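Local structure of phosphoribosylaminoimidazole carboxylase, ATPase subunit (3AW8) at residues 13-18 / 25-30; 179-184 / 252-257; 313-316 / 322-325; 269-272 / 278-281; 96-101 / 112-117. The protein probably catalyses the ATP-dependent carboxylation of 5-aminoimidazole ribonucleotide by hydrogencarbonate, giving N5-carboxyaminoimidazole ribonucleotide in de novo purine synthesis, and acts as a homodimer. One frame throughout, in Å; residues are numbered along the deposited sequence.

Contact 1 of 5, residues 13-18 / 25-30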
# COMPACT_ATOMS: atom_id res chain seq x y z
N MET A 13 -0.06 -9.90 2.42
CA MET A 13 0.57 -8.79 1.73
C MET A 13 0.46 -8.86 0.22
O MET A 13 0.36 -7.82 -0.43
CB MET A 13 2.00 -8.61 2.22
CG MET A 13 2.00 -8.13 3.67
SD MET A 13 3.60 -7.65 4.31
CE MET A 13 4.23 -9.27 4.87
N LEU A 14 0.45 -10.06 -0.35
CA LEU A 14 0.26 -10.21 -1.80
C LEU A 14 -1.12 -9.62 -2.15
O LEU A 14 -1.26 -8.83 -3.09
CB LEU A 14 0.29 -11.68 -2.21
CG LEU A 14 1.69 -12.30 -2.30
CD1 LEU A 14 1.61 -13.83 -2.32
CD2 LEU A 14 2.36 -11.76 -3.56
N ALA A 15 -2.14 -9.99 -1.37
CA ALA A 15 -3.48 -9.49 -1.64
C ALA A 15 -3.55 -7.96 -1.52
O ALA A 15 -4.14 -7.30 -2.38
CB ALA A 15 -4.49 -10.16 -0.70
N LEU A 16 -2.96 -7.40 -0.47
CA LEU A 16 -2.99 -5.94 -0.28
C LEU A 16 -2.29 -5.24 -1.44
O LEU A 16 -2.70 -4.16 -1.85
CB LEU A 16 -2.33 -5.53 1.04
CG LEU A 16 -3.08 -6.03 2.29
CD1 LEU A 16 -2.28 -5.71 3.55
CD2 LEU A 16 -4.45 -5.40 2.35
N ALA A 17 -1.24 -5.86 -1.97
CA ALA A 17 -0.53 -5.27 -3.09
C ALA A 17 -1.32 -5.46 -4.40
O ALA A 17 -1.15 -4.70 -5.35
CB ALA A 17 0.88 -5.87 -3.21
N GLY A 18 -2.19 -6.46 -4.43
CA GLY A 18 -2.95 -6.74 -5.64
C GLY A 18 -4.26 -5.99 -5.84
O GLY A 18 -4.67 -5.75 -6.98
N PHE A 25 -8.60 -12.36 -4.79
CA PHE A 25 -7.82 -13.42 -4.18
C PHE A 25 -8.65 -14.42 -3.43
O PHE A 25 -9.76 -14.11 -2.99
CB PHE A 25 -6.79 -12.80 -3.23
CG PHE A 25 -5.82 -11.89 -3.91
CD1 PHE A 25 -4.63 -12.37 -4.42
CD2 PHE A 25 -6.15 -10.55 -4.11
CE1 PHE A 25 -3.76 -11.53 -5.12
CE2 PHE A 25 -5.30 -9.70 -4.81
CZ PHE A 25 -4.10 -10.19 -5.32
N ARG A 26 -8.10 -15.63 -3.30
CA ARG A 26 -8.71 -16.70 -2.54
C ARG A 26 -7.55 -17.45 -1.91
O ARG A 26 -6.60 -17.82 -2.59
CB ARG A 26 -9.51 -17.65 -3.43
CG ARG A 26 -10.15 -18.78 -2.64
CD ARG A 26 -10.92 -19.72 -3.55
NE ARG A 26 -12.07 -19.07 -4.16
CZ ARG A 26 -12.64 -19.47 -5.29
NH1 ARG A 26 -12.16 -20.52 -5.93
NH2 ARG A 26 -13.69 -18.83 -5.78
N PHE A 27 -7.61 -17.65 -0.60
CA PHE A 27 -6.53 -18.36 0.08
C PHE A 27 -6.99 -19.72 0.55
O PHE A 27 -8.18 -19.97 0.70
CB PHE A 27 -6.02 -17.56 1.30
CG PHE A 27 -5.60 -16.16 0.98
CD1 PHE A 27 -6.52 -15.12 1.02
CD2 PHE A 27 -4.30 -15.90 0.57
CE1 PHE A 27 -6.15 -13.83 0.64
CE2 PHE A 27 -3.92 -14.61 0.19
CZ PHE A 27 -4.85 -13.57 0.22
N LEU A 28 -6.02 -20.61 0.77
CA LEU A 28 -6.30 -21.95 1.28
C LEU A 28 -5.34 -22.07 2.46
O LEU A 28 -4.16 -21.75 2.34
CB LEU A 28 -5.98 -23.04 0.26
CG LEU A 28 -6.69 -24.40 0.46
CD1 LEU A 28 -5.95 -25.48 -0.32
CD2 LEU A 28 -6.72 -24.78 1.93
N ASP A 29 -5.86 -22.48 3.61
CA ASP A 29 -5.03 -22.65 4.79
C ASP A 29 -5.82 -23.49 5.77
O ASP A 29 -7.04 -23.36 5.87
CB ASP A 29 -4.69 -21.29 5.43
CG ASP A 29 -3.52 -21.39 6.41
OD1 ASP A 29 -3.72 -21.93 7.53
OD2 ASP A 29 -2.41 -20.96 6.05
N PRO A 30 -5.15 -24.40 6.48
CA PRO A 30 -5.80 -25.27 7.46
C PRO A 30 -6.27 -24.58 8.73
O PRO A 30 -7.03 -25.15 9.52
CB PRO A 30 -4.74 -26.34 7.72
CG PRO A 30 -3.46 -25.60 7.51
CD PRO A 30 -3.74 -24.79 6.27

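Contact 2 of 5, residues 179-184 / 252-257. With AMP (adenosine monophosphate), chain C.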
# COMPACT_ATOMS: atom_id res chain seq x y z
N ARG A 179 29.04 -11.38 6.77
CA ARG A 179 27.62 -11.11 6.99
C ARG A 179 26.78 -12.01 6.09
O ARG A 179 27.31 -12.74 5.24
CB ARG A 179 27.29 -9.66 6.67
CG ARG A 179 27.48 -9.31 5.20
CD ARG A 179 27.13 -7.86 4.92
NE ARG A 179 27.48 -7.50 3.55
CZ ARG A 179 27.30 -6.29 3.03
NH1 ARG A 179 27.66 -6.05 1.77
NH2 ARG A 179 26.78 -5.32 3.77
N GLU A 180 25.47 -11.96 6.30
CA GLU A 180 24.53 -12.72 5.51
C GLU A 180 23.80 -11.70 4.64
O GLU A 180 23.48 -10.61 5.10
CB GLU A 180 23.54 -13.46 6.42
CG GLU A 180 24.09 -14.77 6.95
CD GLU A 180 23.12 -15.49 7.87
OE1 GLU A 180 23.09 -15.15 9.08
OE2 GLU A 180 22.39 -16.38 7.39
N VAL A 181 23.58 -12.05 3.39
CA VAL A 181 22.87 -11.16 2.49
C VAL A 181 21.92 -11.98 1.64
O VAL A 181 22.02 -13.20 1.59
CB VAL A 181 23.85 -10.36 1.57
CG1 VAL A 181 24.77 -9.50 2.43
CG2 VAL A 181 24.65 -11.30 0.68
N SER A 182 20.97 -11.31 0.99
CA SER A 182 20.02 -12.01 0.14
C SER A 182 19.69 -11.15 -1.05
O SER A 182 19.78 -9.92 -0.98
CB SER A 182 18.74 -12.34 0.91
OG SER A 182 17.98 -11.18 1.14
N LEU A 183 19.33 -11.79 -2.15
CA LEU A 183 18.98 -11.06 -3.36
C LEU A 183 17.61 -11.50 -3.83
O LEU A 183 17.40 -12.66 -4.16
CB LEU A 183 20.01 -11.33 -4.46
CG LEU A 183 19.71 -10.63 -5.79
CD1 LEU A 183 20.82 -9.66 -6.11
CD2 LEU A 183 19.54 -11.65 -6.90
N LEU A 184 16.66 -10.57 -3.83
CA LEU A 184 15.33 -10.89 -4.30
C LEU A 184 15.35 -10.65 -5.81
O LEU A 184 15.75 -9.59 -6.27
CB LEU A 184 14.27 -9.99 -3.65
CG LEU A 184 14.01 -10.13 -2.14
CD1 LEU A 184 13.94 -11.60 -1.79
CD2 LEU A 184 15.12 -9.47 -1.34
N GLU A 252 34.72 -11.17 -0.63
CA GLU A 252 34.03 -10.69 -1.82
C GLU A 252 33.43 -11.89 -2.52
O GLU A 252 33.15 -11.86 -3.72
CB GLU A 252 35.00 -9.96 -2.76
CG GLU A 252 35.33 -8.55 -2.31
CD GLU A 252 34.09 -7.68 -2.14
OE1 GLU A 252 33.36 -7.48 -3.14
OE2 GLU A 252 33.85 -7.21 -1.01
N GLU A 253 33.23 -12.94 -1.75
CA GLU A 253 32.64 -14.17 -2.27
C GLU A 253 31.24 -14.39 -1.72
O GLU A 253 30.93 -14.02 -0.59
CB GLU A 253 33.54 -15.36 -1.94
CG GLU A 253 34.75 -15.45 -2.83
CD GLU A 253 34.37 -15.40 -4.30
OE1 GLU A 253 33.59 -16.28 -4.74
OE2 GLU A 253 34.85 -14.49 -5.02
N LEU A 254 30.40 -14.99 -2.55
CA LEU A 254 29.03 -15.30 -2.19
C LEU A 254 28.83 -16.81 -2.25
O LEU A 254 29.08 -17.43 -3.28
CB LEU A 254 28.05 -14.63 -3.17
CG LEU A 254 27.96 -13.10 -3.25
CD1 LEU A 254 26.97 -12.72 -4.34
CD2 LEU A 254 27.52 -12.53 -1.91
N LEU A 255 28.39 -17.39 -1.13
CA LEU A 255 28.14 -18.82 -1.06
C LEU A 255 26.63 -19.05 -0.86
O LEU A 255 26.07 -18.64 0.16
CB LEU A 255 28.90 -19.43 0.12
CG LEU A 255 30.40 -19.14 0.24
CD1 LEU A 255 30.94 -19.83 1.48
CD2 LEU A 255 31.12 -19.62 -1.01
N PHE A 256 25.99 -19.70 -1.82
CA PHE A 256 24.56 -19.98 -1.73
C PHE A 256 24.22 -20.71 -0.44
O PHE A 256 24.81 -21.74 -0.14
CB PHE A 256 24.10 -20.83 -2.91
CG PHE A 256 22.71 -21.38 -2.74
CD1 PHE A 256 21.60 -20.59 -2.99
CD2 PHE A 256 22.52 -22.69 -2.31
CE1 PHE A 256 20.30 -21.10 -2.80
CE2 PHE A 256 21.23 -23.20 -2.12
CZ PHE A 256 20.12 -22.40 -2.36
N ASN A 257 23.27 -20.18 0.31
CA ASN A 257 22.84 -20.80 1.56
C ASN A 257 21.44 -21.40 1.42
O ASN A 257 21.26 -22.60 1.61
CB ASN A 257 22.85 -19.78 2.70
CG ASN A 257 22.09 -20.26 3.94
OD1 ASN A 257 22.30 -21.37 4.42
ND2 ASN A 257 21.20 -19.41 4.46
P AMP C . 18.46 -22.09 8.38
O1P AMP C . 17.48 -21.14 7.80
O2P AMP C . 19.65 -22.36 7.32
O3P AMP C . 17.72 -23.48 8.73
O5' AMP C . 19.07 -21.48 9.75
C5' AMP C . 19.77 -20.25 9.44
C4' AMP C . 20.60 -19.80 10.65
O4' AMP C . 21.67 -20.75 10.96
C3' AMP C . 21.26 -18.43 10.41
O3' AMP C . 21.17 -17.61 11.58
C2' AMP C . 22.72 -18.76 10.04
O2' AMP C . 23.62 -17.78 10.56
C1' AMP C . 22.97 -20.17 10.63
N9 AMP C . 23.69 -21.03 9.65
C8 AMP C . 23.12 -21.85 8.71
N7 AMP C . 24.04 -22.46 8.02
C5 AMP C . 25.25 -22.07 8.45
C6 AMP C . 26.59 -22.38 8.10
N6 AMP C . 26.86 -23.28 7.08
N1 AMP C . 27.60 -21.79 8.78
C2 AMP C . 27.37 -20.92 9.77
N3 AMP C . 26.12 -20.60 10.13
C4 AMP C . 25.05 -21.14 9.51

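Contact 3 of 5, residues 313-316 / 322-325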
# COMPACT_ATOMS: atom_id res chain seq x y z
N ALA A 313 1.61 3.84 19.24
CA ALA A 313 1.82 5.28 19.32
C ALA A 313 3.32 5.57 19.36
O ALA A 313 3.79 6.52 18.75
CB ALA A 313 1.14 5.84 20.55
N GLU A 314 4.06 4.72 20.06
CA GLU A 314 5.49 4.92 20.18
C GLU A 314 6.29 4.68 18.90
O GLU A 314 7.29 5.36 18.67
CB GLU A 314 6.05 4.05 21.31
CG GLU A 314 7.12 4.76 22.11
CD GLU A 314 6.58 6.01 22.80
OE1 GLU A 314 7.39 6.88 23.18
OE2 GLU A 314 5.35 6.12 22.97
N VAL A 315 5.88 3.73 18.08
CA VAL A 315 6.60 3.48 16.83
C VAL A 315 6.17 4.52 15.79
O VAL A 315 6.96 4.94 14.95
CB VAL A 315 6.39 2.01 16.30
CG1 VAL A 315 5.47 1.24 17.24
CG2 VAL A 315 5.85 2.00 14.87
N LEU A 316 4.92 4.95 15.87
CA LEU A 316 4.42 5.94 14.93
C LEU A 316 4.99 7.34 15.19
O LEU A 316 4.89 8.22 14.33
CB LEU A 316 2.89 5.97 14.97
CG LEU A 316 2.08 4.96 14.14
CD1 LEU A 316 2.97 3.87 13.57
CD2 LEU A 316 0.98 4.37 15.02
N HIS A 322 7.33 2.89 9.10
CA HIS A 322 6.07 2.35 8.57
C HIS A 322 5.73 1.05 9.27
O HIS A 322 6.40 0.03 9.09
CB HIS A 322 6.17 2.13 7.07
CG HIS A 322 6.42 3.39 6.29
ND1 HIS A 322 7.69 3.86 6.02
CD2 HIS A 322 5.57 4.28 5.74
CE1 HIS A 322 7.60 4.98 5.33
NE2 HIS A 322 6.33 5.26 5.15
N LEU A 323 4.69 1.10 10.10
CA LEU A 323 4.27 -0.07 10.85
C LEU A 323 3.43 -1.04 10.00
O LEU A 323 2.65 -0.63 9.14
CB LEU A 323 3.46 0.38 12.07
CG LEU A 323 2.97 -0.76 12.96
CD1 LEU A 323 4.18 -1.50 13.50
CD2 LEU A 323 2.10 -0.23 14.09
N HIS A 324 3.60 -2.33 10.27
CA HIS A 324 2.85 -3.37 9.56
C HIS A 324 2.50 -4.44 10.58
O HIS A 324 3.36 -5.23 10.98
CB HIS A 324 3.68 -3.98 8.43
CG HIS A 324 3.77 -3.11 7.21
ND1 HIS A 324 2.87 -3.20 6.17
CD2 HIS A 324 4.62 -2.10 6.89
CE1 HIS A 324 3.16 -2.28 5.26
NE2 HIS A 324 4.21 -1.60 5.68
N TRP A 325 1.24 -4.46 11.01
CA TRP A 325 0.79 -5.45 11.97
C TRP A 325 0.05 -6.50 11.16
O TRP A 325 -0.88 -6.18 10.42
CB TRP A 325 -0.14 -4.80 13.01
CG TRP A 325 -0.43 -5.71 14.15
CD1 TRP A 325 -1.63 -6.27 14.48
CD2 TRP A 325 0.54 -6.25 15.07
NE1 TRP A 325 -1.47 -7.14 15.54
CE2 TRP A 325 -0.15 -7.14 15.92
CE3 TRP A 325 1.92 -6.08 15.24
CZ2 TRP A 325 0.49 -7.86 16.93
CZ3 TRP A 325 2.56 -6.79 16.25
CH2 TRP A 325 1.84 -7.68 17.07

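Contact 4 of 5, residues 269-272 / 278-281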
# COMPACT_ATOMS: atom_id res chain seq x y z
N TRP A 269 10.83 -4.58 3.11
CA TRP A 269 11.18 -3.16 3.03
C TRP A 269 10.82 -2.56 1.66
O TRP A 269 10.76 -1.33 1.51
CB TRP A 269 12.67 -2.95 3.27
CG TRP A 269 13.53 -3.63 2.24
CD1 TRP A 269 13.95 -4.92 2.26
CD2 TRP A 269 14.00 -3.06 1.02
NE1 TRP A 269 14.65 -5.21 1.11
CE2 TRP A 269 14.70 -4.08 0.33
CE3 TRP A 269 13.89 -1.80 0.42
CZ2 TRP A 269 15.30 -3.87 -0.92
CZ3 TRP A 269 14.49 -1.59 -0.83
CH2 TRP A 269 15.18 -2.63 -1.48
N THR A 270 10.58 -3.41 0.66
CA THR A 270 10.27 -2.92 -0.67
C THR A 270 8.87 -2.31 -0.79
O THR A 270 8.56 -1.67 -1.81
CB THR A 270 10.43 -4.02 -1.76
OG1 THR A 270 9.44 -5.04 -1.57
CG2 THR A 270 11.82 -4.64 -1.69
N ILE A 271 8.04 -2.49 0.23
CA ILE A 271 6.70 -1.92 0.18
C ILE A 271 6.78 -0.39 0.10
O ILE A 271 6.03 0.23 -0.65
CB ILE A 271 5.86 -2.34 1.40
CG1 ILE A 271 5.72 -3.86 1.44
CG2 ILE A 271 4.46 -1.73 1.31
CD1 ILE A 271 4.90 -4.37 2.60
N GLU A 272 7.68 0.22 0.86
CA GLU A 272 7.85 1.67 0.79
C GLU A 272 9.27 2.07 0.39
O GLU A 272 9.48 3.18 -0.10
CB GLU A 272 7.47 2.33 2.12
CG GLU A 272 7.77 1.49 3.32
CD GLU A 272 6.58 0.68 3.76
OE1 GLU A 272 6.75 -0.52 4.05
OE2 GLU A 272 5.47 1.26 3.82
N GLN A 278 8.01 -6.19 -3.70
CA GLN A 278 8.23 -7.54 -4.16
C GLN A 278 6.85 -8.18 -4.37
O GLN A 278 6.66 -8.99 -5.28
CB GLN A 278 9.04 -8.30 -3.11
CG GLN A 278 8.29 -8.58 -1.82
CD GLN A 278 9.08 -9.47 -0.89
OE1 GLN A 278 9.87 -10.30 -1.34
NE2 GLN A 278 8.87 -9.31 0.42
N PHE A 279 5.88 -7.81 -3.54
CA PHE A 279 4.54 -8.38 -3.67
C PHE A 279 3.89 -7.96 -4.98
O PHE A 279 3.31 -8.79 -5.67
CB PHE A 279 3.66 -7.98 -2.47
CG PHE A 279 4.23 -8.37 -1.15
CD1 PHE A 279 4.34 -9.71 -0.80
CD2 PHE A 279 4.74 -7.41 -0.28
CE1 PHE A 279 4.94 -10.08 0.40
CE2 PHE A 279 5.34 -7.77 0.93
CZ PHE A 279 5.44 -9.11 1.26
N GLU A 280 3.98 -6.68 -5.33
CA GLU A 280 3.38 -6.26 -6.58
C GLU A 280 4.11 -6.91 -7.76
O GLU A 280 3.47 -7.37 -8.71
CB GLU A 280 3.42 -4.74 -6.73
CG GLU A 280 2.80 -4.28 -8.06
CD GLU A 280 2.78 -2.78 -8.27
OE1 GLU A 280 2.70 -2.37 -9.44
OE2 GLU A 280 2.84 -2.02 -7.28
N ASN A 281 5.43 -6.97 -7.70
CA ASN A 281 6.21 -7.57 -8.78
C ASN A 281 5.92 -9.06 -8.96
O ASN A 281 5.86 -9.55 -10.10
CB ASN A 281 7.70 -7.35 -8.56
CG ASN A 281 8.29 -6.34 -9.53
OD1 ASN A 281 9.37 -5.80 -9.31
ND2 ASN A 281 7.57 -6.08 -10.62

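Contact 5 of 5, residues 96-101 / 112-117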
# COMPACT_ATOMS: atom_id res chain seq x y z
N ASP A 96 14.42 -29.45 -0.08
CA ASP A 96 15.41 -30.46 0.30
C ASP A 96 16.79 -29.82 0.28
O ASP A 96 17.30 -29.47 -0.80
CB ASP A 96 15.38 -31.63 -0.68
CG ASP A 96 16.24 -32.79 -0.21
OD1 ASP A 96 17.30 -32.55 0.39
OD2 ASP A 96 15.84 -33.95 -0.46
N ARG A 97 17.41 -29.69 1.45
CA ARG A 97 18.72 -29.04 1.54
C ARG A 97 19.77 -29.59 0.58
O ARG A 97 20.52 -28.82 -0.02
CB ARG A 97 19.25 -29.11 2.97
CG ARG A 97 18.53 -28.20 3.94
CD ARG A 97 19.36 -28.01 5.20
NE ARG A 97 18.82 -26.98 6.09
CZ ARG A 97 17.70 -27.10 6.80
NH1 ARG A 97 16.98 -28.21 6.72
NH2 ARG A 97 17.29 -26.10 7.57
N LEU A 98 19.82 -30.91 0.43
CA LEU A 98 20.79 -31.52 -0.47
C LEU A 98 20.43 -31.19 -1.92
O LEU A 98 21.28 -30.75 -2.70
CB LEU A 98 20.84 -33.04 -0.29
CG LEU A 98 21.64 -33.81 -1.35
CD1 LEU A 98 23.01 -33.21 -1.54
CD2 LEU A 98 21.76 -35.26 -0.92
N ARG A 99 19.17 -31.39 -2.26
CA ARG A 99 18.69 -31.12 -3.61
C ARG A 99 18.92 -29.65 -3.94
O ARG A 99 19.14 -29.28 -5.09
CB ARG A 99 17.19 -31.46 -3.70
CG ARG A 99 16.50 -31.12 -5.02
CD ARG A 99 16.97 -31.98 -6.17
NE ARG A 99 16.18 -31.74 -7.37
CZ ARG A 99 14.89 -32.06 -7.50
NH1 ARG A 99 14.24 -32.64 -6.50
NH2 ARG A 99 14.25 -31.80 -8.63
N GLU A 100 18.90 -28.81 -2.90
CA GLU A 100 19.10 -27.37 -3.06
C GLU A 100 20.56 -27.05 -3.40
O GLU A 100 20.85 -26.38 -4.39
CB GLU A 100 18.70 -26.66 -1.76
CG GLU A 100 18.22 -25.24 -1.93
CD GLU A 100 17.79 -24.62 -0.61
OE1 GLU A 100 17.13 -23.56 -0.63
OE2 GLU A 100 18.12 -25.20 0.45
N LYS A 101 21.46 -27.55 -2.56
CA LYS A 101 22.89 -27.34 -2.75
C LYS A 101 23.41 -27.90 -4.07
O LYS A 101 24.15 -27.23 -4.79
CB LYS A 101 23.67 -27.96 -1.59
CG LYS A 101 24.21 -26.98 -0.55
CD LYS A 101 23.11 -26.35 0.27
CE LYS A 101 23.65 -25.81 1.60
NZ LYS A 101 24.75 -24.82 1.43
N PRO A 112 28.83 -23.74 0.51
CA PRO A 112 29.73 -24.26 1.54
C PRO A 112 30.02 -25.73 1.25
O PRO A 112 29.25 -26.39 0.55
CB PRO A 112 28.92 -24.10 2.82
CG PRO A 112 28.02 -22.94 2.52
CD PRO A 112 27.59 -23.22 1.11
N PRO A 113 31.14 -26.26 1.76
CA PRO A 113 31.39 -27.67 1.49
C PRO A 113 30.27 -28.47 2.16
O PRO A 113 30.01 -28.29 3.35
CB PRO A 113 32.75 -27.91 2.13
CG PRO A 113 32.76 -26.93 3.27
CD PRO A 113 32.19 -25.70 2.63
N PHE A 114 29.61 -29.32 1.39
CA PHE A 114 28.52 -30.13 1.91
C PHE A 114 28.63 -31.57 1.47
O PHE A 114 29.15 -31.87 0.38
CB PHE A 114 27.18 -29.58 1.44
CG PHE A 114 26.93 -29.79 -0.04
CD1 PHE A 114 27.45 -28.91 -0.98
CD2 PHE A 114 26.20 -30.89 -0.48
CE1 PHE A 114 27.24 -29.11 -2.34
CE2 PHE A 114 25.98 -31.10 -1.84
CZ PHE A 114 26.51 -30.21 -2.77
N HIS A 115 28.11 -32.48 2.29
CA HIS A 115 28.15 -33.89 1.95
C HIS A 115 26.94 -34.62 2.53
O HIS A 115 26.53 -34.38 3.67
CB HIS A 115 29.46 -34.50 2.47
CG HIS A 115 29.75 -35.87 1.92
ND1 HIS A 115 29.27 -37.03 2.48
CD2 HIS A 115 30.47 -36.25 0.84
CE1 HIS A 115 29.68 -38.06 1.77
NE2 HIS A 115 30.41 -37.62 0.77
N PRO A 116 26.34 -35.52 1.73
CA PRO A 116 25.16 -36.30 2.13
C PRO A 116 25.50 -37.27 3.26
O PRO A 116 26.53 -37.95 3.21
CB PRO A 116 24.78 -37.03 0.84
CG PRO A 116 25.30 -36.13 -0.24
CD PRO A 116 26.63 -35.73 0.30
N VAL A 117 24.65 -37.34 4.28
CA VAL A 117 24.89 -38.25 5.39
C VAL A 117 23.67 -39.07 5.77
O VAL A 117 22.72 -38.57 6.38
CB VAL A 117 25.41 -37.50 6.64
CG1 VAL A 117 26.73 -36.83 6.32
CG2 VAL A 117 24.39 -36.48 7.10

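Contact 1 of 5, residues 13-18 / 25-30
Ala15, on the last turns of helix 9-18, is held between two phenylalanines of strand 25-29. The aromatic part of the contact is a CH-pi interaction: Ala15 CA stands 3.7 Å from the centroid of the Phe25 ring and only 11° off its normal, so the ring lies face-on against the helix backbone. With its CG anti to the carbonyl carbon (chi1 -61°), Phe25 reaches to the last helical turn. There Gly18, with no side chain, meets the ring through its CA, which lies at the edge, near the ring plane, 3.7 Å from Phe25 CZ.

The apolar contacts both use one methyl group. Ala15 CB lies 3.8 Å from Phe25 CD2 and 3.6 Å from Phe27 CZ; against Phe27 it sits at the ring edge, in plane, so the two rings receive alanine quite differently. No hydrogen bond crosses between the segments. Polar ties run within the sheet instead, as in the backbone bonds of Arg26 to Ile2 and Ile4 of strand 2-5.

The helix segment runs antiparallel to the strand, at 177°, with the axes 9.6 Å apart. This is the helix-on-sheet packing of a beta-alpha-beta unit, here strand 2-5, helix 9-18 and strand 25-29 of the Rossmann-like preATP-grasp domain.

Contact 2 of 5, residues 179-184 / 252-257
Val181 sets CG1 anti to its carbonyl carbon (chi1 -61°), which puts CG2 between the backbone N and the carbonyl carbon; Leu254 turns CG anti to its own carbonyl carbon (chi1 -65°), and CD2 is the branch that meets the valine. The two belong to strands 179-187 and 253-260 of the antiparallel ATP-grasp sheet, which are not neighbours: strand 241-250 runs between them, and the side chains meet across it. Val181 CG2 and Leu254 CD2 approach to 4.1 Å, crossing at about a right angle, a modest apolar touch that Leu222 of helix 220-237 helps to cover.

One residue from Val181, Glu180 carries its carboxylate out along an extended chain to the ribose of the bound AMP. The 2'-hydroxyl donates to it, with AMP O2' 3.1 Å from Glu180 OE1. His203 and Phe248 touch this side chain. With the carboxylate gone, as in an alanine, the ribose hydroxyl is likely to lose its acceptor and the sugar to be less firmly placed.

Asn257, predicted to belong to the ATP site, turns its amide toward the same pocket. It makes no bond to the glutamate: Asn257 ND2 stays 4.4 Å from Glu180 OE2, while Asn257 OD1 is 4.1 Å from AMP N7.

Contact 3 of 5, residues 313-316 / 322-325
Leu323 is the residue of strand 322-325 that meets helix 312-316, pressing against Val315 and Leu316. Just before it, His322 points its CB away from the helix, and its ring is held by polar partners on that side: NE2 bonds to the carbonyl of Glu275 of the second subunit, and ND1 makes a weak bond to Thr340 O.

Leu323 itself points toward the helix. Its CB is touched twice, by Val315 CG2 at 4.0 Å and by Leu316 CD1 at 3.8 Å, and both helix side chains cross it at about a right angle. With CG anti to the backbone N (chi1 -179°), Leu323 also brings CD1 to 4.1 Å from Val315 CG2. The touch is wholly apolar, methyl and methylene against each other, and no hydrogen bond joins the segments.

At His324 the side chain serves the other face of the strand: its ring stacks on that of His338 and NE2 bonds to Glu272 OE1. Trp325 closes the segment, meeting Phe312 edge-to-face and making backbone hydrogen bonds with the second subunit.

Helix 312-316 thus covers one face of strand 321-325, the outermost strand of the large antiparallel sheet within this chain. Strand 335-343 lies alongside, adding Ile339 against Leu323; helix 270-273 packs on the histidine face, and the second subunit borders the strand from His322 to Trp325.

Contact 4 of 5, residues 269-272 / 278-281
The Phe279 ring takes Ile271 at its edge, in the ring plane, while its own neighbour Gln278 lays CG over one face. Ile271 CD1 is 3.8 Å from Phe279 CE2, and Ile271 CG1 follows at 4.0 Å from the same atom, so the isoleucine offers the side of its extended chain (chi2 -180°) to the ring rim. The second flat group, the Trp269 indole, turns toward strand 193-204, where it touches Pro197 and Val199. Thr270 CG2 covers one face of the indole, 3.5 Å above its plane and over the centre.

The polar half of the contact rests on the other branch of the threonine. Thr270 places OG1 between its backbone N and carbonyl carbon (chi1 67°), facing the start of helix 278-287. There it accepts the backbone N-H of Gln278, at 2.8 Å from N to OG1 and with an N-H...O angle of 155°. The hydroxyl is also bonded to the carbonyl of Gly267, so OG1 is gripped twice. A valine in its place would probably leave both Gln278 N and Gly267 O without this partner and loosen the join between the two helices. Just ahead of the helix, Ser277 OG accepts from Glu280 N, and the Gln278 amide NE2 reaches back to His264 O.

Polar and apolar work are thus divided: one hydroxyl satisfies a buried first-turn N-H that has no helical acceptor, while Ile271 and Phe279 meet beside it through carbon alone.

Contact 5 of 5, residues 96-101 / 112-117
Lys101 and Phe114 form the close-fitting part of this contact, the lysine methylenes lying over the phenylalanine face. Lys101 CB stands 3.7 Å from the ring centroid and 6° off the normal, a CH-pi contact over the ring centre, and Lys101 CG lies 3.8 Å from Phe114 CD1. The two side chains slide past each other in opposite directions. Bends at chi2 (69°) and chi4 (58°) carry the ammonium group beyond the ring to the edge of Pro112, where Lys101 NZ is 3.3 Å from Pro112 CD. The nitrogen is buried, with a weak hydrogen bond to Phe256 O and a long, weak ion pair with Glu172.

Leu98 packs as closely, but on the side more exposed to solvent. Its CD1 meets the Phe114 ring at the edge, 3.7 Å from CE2, while CD2 rests against Pro116, 3.7 Å from CG. The loose part is at His115, which turns away from the helix, and at Pro113, which lies at the solvent.

At the start of the helix, Asp96 is the N-cap: OD1 accepts weakly from Leu98 N and Arg99 N, while OD2 makes salt bridges to Arg139 and Arg140. The next residue, Arg97, points away from the strand and binds the AMP phosphate through NH2, in a salt bridge to the ligand.

Between the helix and strand 114-117, cohesion is therefore carbon on carbon, with the lysine serving as hydrocarbon along its stem. Its ammonium group ends near Glu172, an AMP-pocket residue, at long range, so any balancing of that charge would probably be modest.

Overall arrangement
The contacts fall into two groups. Contacts 2 and 5, with centres 17 Å apart, touch each other and both reach the bound AMP, one at the ribose, the other at the phosphate. Phe256 O of contact 2 lies 3.4 Å from Pro112 CD of contact 5. Contacts 1, 3 and 4 lie away from the nucleotide, with contact 4 in the middle, its centre 15 Å from that of contact 1 and 18 Å from that of contact 3. Ala17 CB packs 3.6 Å from Phe279 CB, and Ile271 CD1 lies 3.8 Å from His324 CE1. Contacts 2 and 4, centres 20 Å apart, bridge the groups where Leu184 CG comes 4.2 Å from Gln278 OE1.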